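Long-range contact in sugar ABC transporter substrate-binding protein, BlMnBP1 (Bifidobacterium animalis subsp. lactis ATCC 27673, PDB 6I5R), which probably captures manno-oligosaccharides such as mannobiose outside the cell and delivers them to an ABC transporter for uptake: residues Y206-T212 with T238-Y244. Sequence-based numbering, arbitrary orientation.
Sequences YIAGNAT and THPYAVY. With ZN (zinc ion), chain D.
Ile207 packs against Pro240, Val243 and Tyr244 of helix 239-252. Ile207 CB meets Pro240 CB at 3.6 Å, and the two side chains cross at about a right angle. With chi1 at 62°, Ile207 CG2 is anti to the carbonyl carbon, which turns it to Val243 and the Tyr244 ring. Ile207 CG2 lies 3.6 Å from Tyr244 CZ and also touches Val243 CB, while CD1 reaches the Tyr244 hydroxyl. That hydroxyl is hydrogen-bonded to Asp204, just ahead of 206-212. An alanine in place of Ile207 would probably open a gap between Pro240 and Tyr244 and leave the phenol ring less firmly held. Val243 uses both branches: CG1 meets Tyr206 CB and CG2 meets Ala211 CB at 3.8 Å. Ile307 from a loop also touches Ala211 and Val243, and Phe217 of helix 217-224 adds to the packing at Pro240.

One backbone hydrogen bond joins the segments. His239 N donates to Ala211 O over 2.9 Å, nearly straight at 164°, from above the carbonyl plane. Ile207 O, by contrast, is buried against the Pro240 ring and has no hydrogen-bond partner in the model.

The His239 imidazole is held on several sides. Thr212 CG2 sits over one face in a CH-pi contact, 3.9 Å from the His239 ring centroid. Thr212 OG1 turns back to the carbonyl of Ala208, the N-cap residue of helix 209-212, which helps fix the methyl over the ring. His239 ND1 donates in plane to Thr238 OG1, itself also hydrogen-bonded to Ala235 O. His239 NE2 binds a zinc ion at 2.0 Å. Waters complete the site, but some are modelled too close together, so their number is doubtful.

Donation from ND1 leaves the NE2 lone pair for the metal, so Thr238 acts as a second-shell residue. Within this solute-binding protein fold, an apolar loop-helix junction thus ends in a zinc site.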
ATOM      1  N   TYR A 206       6.919  -4.878   3.433  1.00 16.39           N
ATOM      2  CA  TYR A 206       7.349  -6.271   3.440  1.00 16.39           C
ATOM      3  C   TYR A 206       7.920  -6.733   4.764  1.00 16.39           C
ATOM      4  O   TYR A 206       8.178  -7.937   4.928  1.00 16.39           O
ATOM      5  CB  TYR A 206       8.411  -6.497   2.353  1.00 16.39           C
ATOM      6  CG  TYR A 206       7.882  -6.125   1.007  1.00 16.39           C
ATOM      7  CD1 TYR A 206       7.842  -4.803   0.609  1.00 16.39           C
ATOM      8  CD2 TYR A 206       7.381  -7.069   0.160  1.00 16.39           C
ATOM      9  CE1 TYR A 206       7.315  -4.437  -0.593  1.00 16.65           C
ATOM     10  CE2 TYR A 206       6.861  -6.711  -1.057  1.00 16.39           C
ATOM     11  CZ  TYR A 206       6.840  -5.392  -1.441  1.00 16.39           C
ATOM     12  OH  TYR A 206       6.292  -5.037  -2.660  1.00 16.39           O
ATOM     13  N   ILE A 207       8.151  -5.823   5.703  1.00 16.39           N
ATOM     14  CA  ILE A 207       9.051  -6.149   6.794  1.00 16.39           C
ATOM     15  C   ILE A 207       8.378  -6.834   7.971  1.00 16.39           C
ATOM     16  O   ILE A 207       9.082  -7.274   8.887  1.00 16.39           O
ATOM     17  CB  ILE A 207       9.753  -4.894   7.335  1.00 16.39           C
ATOM     18  CG1 ILE A 207       8.732  -3.899   7.892  1.00 16.39           C
ATOM     19  CG2 ILE A 207      10.562  -4.229   6.236  1.00 16.39           C
ATOM     20  CD1 ILE A 207       9.295  -2.953   8.947  1.00 18.85           C
ATOM     21  N   ALA A 208       7.044  -6.927   7.989  1.00 16.39           N
ATOM     22  CA  ALA A 208       6.323  -7.491   9.121  1.00 16.39           C
ATOM     23  C   ALA A 208       5.817  -8.850   8.734  1.00 20.54           C
ATOM     24  O   ALA A 208       6.585  -9.846   8.786  1.00 16.39           O
ATOM     25  CB  ALA A 208       5.232  -6.495   9.562  1.00 16.39           C
ATOM     26  N   GLY A 209       4.552  -9.018   8.371  1.00 16.39           N
ATOM     27  CA  GLY A 209       4.044 -10.341   8.079  1.00 16.86           C
ATOM     28  C   GLY A 209       4.844 -11.078   7.020  1.00 16.39           C
ATOM     29  O   GLY A 209       5.065 -12.283   7.136  1.00 16.39           O
ATOM     30  N   ASN A 210       5.254 -10.372   5.955  1.00 16.39           N
ATOM     31  CA  ASN A 210       5.956 -11.045   4.875  1.00 19.63           C
ATOM     32  C   ASN A 210       7.292 -11.575   5.334  1.00 16.39           C
ATOM     33  O   ASN A 210       7.729 -12.642   4.886  1.00 16.39           O
ATOM     34  CB  ASN A 210       6.208 -10.116   3.703  1.00 22.58           C
ATOM     35  CG  ASN A 210       4.990  -9.879   2.909  1.00 19.84           C
ATOM     36  OD1 ASN A 210       3.951  -9.528   3.453  1.00 23.59           O
ATOM     37  ND2 ASN A 210       5.091 -10.129   1.597  1.00 30.43           N
ATOM     38  N   ALA A 211       7.996 -10.800   6.154  1.00 16.39           N
ATOM     39  CA  ALA A 211       9.348 -11.173   6.539  1.00 16.46           C
ATOM     40  C   ALA A 211       9.384 -12.025   7.801  1.00 16.39           C
ATOM     41  O   ALA A 211      10.430 -12.610   8.097  1.00 16.39           O
ATOM     42  CB  ALA A 211      10.215  -9.927   6.727  1.00 18.62           C
ATOM     43  N   THR A 212       8.270 -12.142   8.531  1.00 16.39           N
ATOM     44  CA  THR A 212       8.285 -12.845   9.808  1.00 16.39           C
ATOM     45  C   THR A 212       7.280 -13.972   9.924  1.00 16.39           C
ATOM     46  O   THR A 212       7.437 -14.801  10.815  1.00 16.39           O
ATOM     47  CB  THR A 212       8.018 -11.900  10.998  1.00 19.19           C
ATOM     48  OG1 THR A 212       6.666 -11.421  10.964  1.00 16.39           O
ATOM     49  CG2 THR A 212       9.004 -10.740  11.009  1.00 17.70           C
ATOM     50  N   THR A 238      15.549 -13.627   7.230  1.00 16.39           N
ATOM     51  CA  THR A 238      14.181 -13.225   7.533  1.00 16.60           C
ATOM     52  C   THR A 238      14.202 -11.908   8.308  1.00 16.39           C
ATOM     53  O   THR A 238      15.252 -11.324   8.578  1.00 16.39           O
ATOM     54  CB  THR A 238      13.428 -14.275   8.369  1.00 16.39           C
ATOM     55  OG1 THR A 238      14.007 -14.339   9.686  1.00 20.57           O
ATOM     56  CG2 THR A 238      13.525 -15.612   7.663  1.00 16.39           C
ATOM     57  N   HIS A 239      12.993 -11.474   8.694  1.00 16.39           N
ATOM     58  CA  HIS A 239      12.763 -10.282   9.498  1.00 16.39           C
ATOM     59  C   HIS A 239      13.099  -9.010   8.697  1.00 16.86           C
ATOM     60  O   HIS A 239      13.574  -9.094   7.566  1.00 16.39           O
ATOM     61  CB  HIS A 239      13.588 -10.367  10.766  1.00 17.62           C
ATOM     62  CG  HIS A 239      12.942 -11.199  11.818  1.00 17.06           C
ATOM     63  ND1 HIS A 239      12.811 -12.566  11.699  1.00 25.20           N
ATOM     64  CD2 HIS A 239      12.309 -10.857  12.964  1.00 18.97           C
ATOM     65  CE1 HIS A 239      12.146 -13.033  12.744  1.00 20.64           C
ATOM     66  NE2 HIS A 239      11.854 -12.020  13.536  1.00 22.93           N
ATOM     67  N   PRO A 240      12.812  -7.820   9.275  1.00 16.39           N
ATOM     68  CA  PRO A 240      12.987  -6.602   8.467  1.00 16.39           C
ATOM     69  C   PRO A 240      14.384  -6.429   7.879  1.00 16.39           C
ATOM     70  O   PRO A 240      14.509  -5.956   6.750  1.00 16.39           O
ATOM     71  CB  PRO A 240      12.616  -5.484   9.450  1.00 16.39           C
ATOM     72  CG  PRO A 240      11.569  -6.140  10.322  1.00 16.39           C
ATOM     73  CD  PRO A 240      12.049  -7.571  10.508  1.00 16.39           C
ATOM     74  N   TYR A 241      15.436  -6.776   8.625  1.00 16.39           N
ATOM     75  CA  TYR A 241      16.798  -6.659   8.104  1.00 16.39           C
ATOM     76  C   TYR A 241      16.927  -7.286   6.720  1.00 16.39           C
ATOM     77  O   TYR A 241      17.579  -6.725   5.828  1.00 16.39           O
ATOM     78  CB  TYR A 241      17.772  -7.305   9.106  1.00 16.39           C
ATOM     79  CG  TYR A 241      19.220  -7.344   8.682  1.00 19.42           C
ATOM     80  CD1 TYR A 241      19.687  -8.376   7.875  1.00 16.39           C
ATOM     81  CD2 TYR A 241      20.131  -6.367   9.091  1.00 16.39           C
ATOM     82  CE1 TYR A 241      21.006  -8.422   7.476  1.00 16.39           C
ATOM     83  CE2 TYR A 241      21.457  -6.403   8.679  1.00 16.53           C
ATOM     84  CZ  TYR A 241      21.888  -7.453   7.884  1.00 21.49           C
ATOM     85  OH  TYR A 241      23.195  -7.556   7.465  1.00 16.39           O
ATOM     86  N   ALA A 242      16.339  -8.462   6.527  1.00 16.39           N
ATOM     87  CA  ALA A 242      16.539  -9.139   5.256  1.00 17.14           C
ATOM     88  C   ALA A 242      15.879  -8.383   4.121  1.00 16.98           C
ATOM     89  O   ALA A 242      16.286  -8.528   2.963  1.00 16.39           O
ATOM     90  CB  ALA A 242      16.004 -10.565   5.317  1.00 16.39           C
ATOM     91  N   VAL A 243      14.822  -7.625   4.418  1.00 16.39           N
ATOM     92  CA  VAL A 243      14.134  -6.873   3.380  1.00 17.59           C
ATOM     93  C   VAL A 243      14.989  -5.710   2.924  1.00 16.39           C
ATOM     94  O   VAL A 243      15.242  -5.527   1.731  1.00 16.39           O
ATOM     95  CB  VAL A 243      12.773  -6.384   3.901  1.00 16.39           C
ATOM     96  CG1 VAL A 243      12.089  -5.464   2.891  1.00 16.86           C
ATOM     97  CG2 VAL A 243      11.893  -7.556   4.250  1.00 16.39           C
ATOM     98  N   TYR A 244      15.434  -4.897   3.872  1.00 16.39           N
ATOM     99  CA  TYR A 244      16.220  -3.725   3.522  1.00 16.39           C
ATOM    100  C   TYR A 244      17.559  -4.106   2.932  1.00 16.39           C
ATOM    101  O   TYR A 244      18.059  -3.391   2.066  1.00 16.39           O
ATOM    102  CB  TYR A 244      16.424  -2.843   4.749  1.00 16.39           C
ATOM    103  CG  TYR A 244      15.113  -2.319   5.322  1.00 16.39           C
ATOM    104  CD1 TYR A 244      14.269  -1.534   4.552  1.00 16.39           C
ATOM    105  CD2 TYR A 244      14.720  -2.637   6.599  1.00 16.39           C
ATOM    106  CE1 TYR A 244      13.074  -1.071   5.065  1.00 16.39           C
ATOM    107  CE2 TYR A 244      13.526  -2.192   7.109  1.00 16.39           C
ATOM    108  CZ  TYR A 244      12.721  -1.393   6.345  1.00 16.85           C
ATOM    109  OH  TYR A 244      11.532  -0.932   6.895  1.00 16.39           O
TER
HETATM  110 ZN    ZN D 504      11.286 -12.822  15.260  1.00 37.02          ZN
HETATM  111  O   HOH W   1      10.529 -14.252  14.046  1.00 16.39           O
HETATM  112  O   HOH W   2      11.326 -14.491  15.759  1.00 33.73           O
HETATM  113  O   HOH W   3      10.509 -11.371  15.877  1.00 29.32           O
HETATM  114  O   HOH W   4      10.638 -13.817  17.186  1.00 29.94           O
HETATM  115  O   HOH W   5      13.393 -12.953  15.997  1.00 28.49           O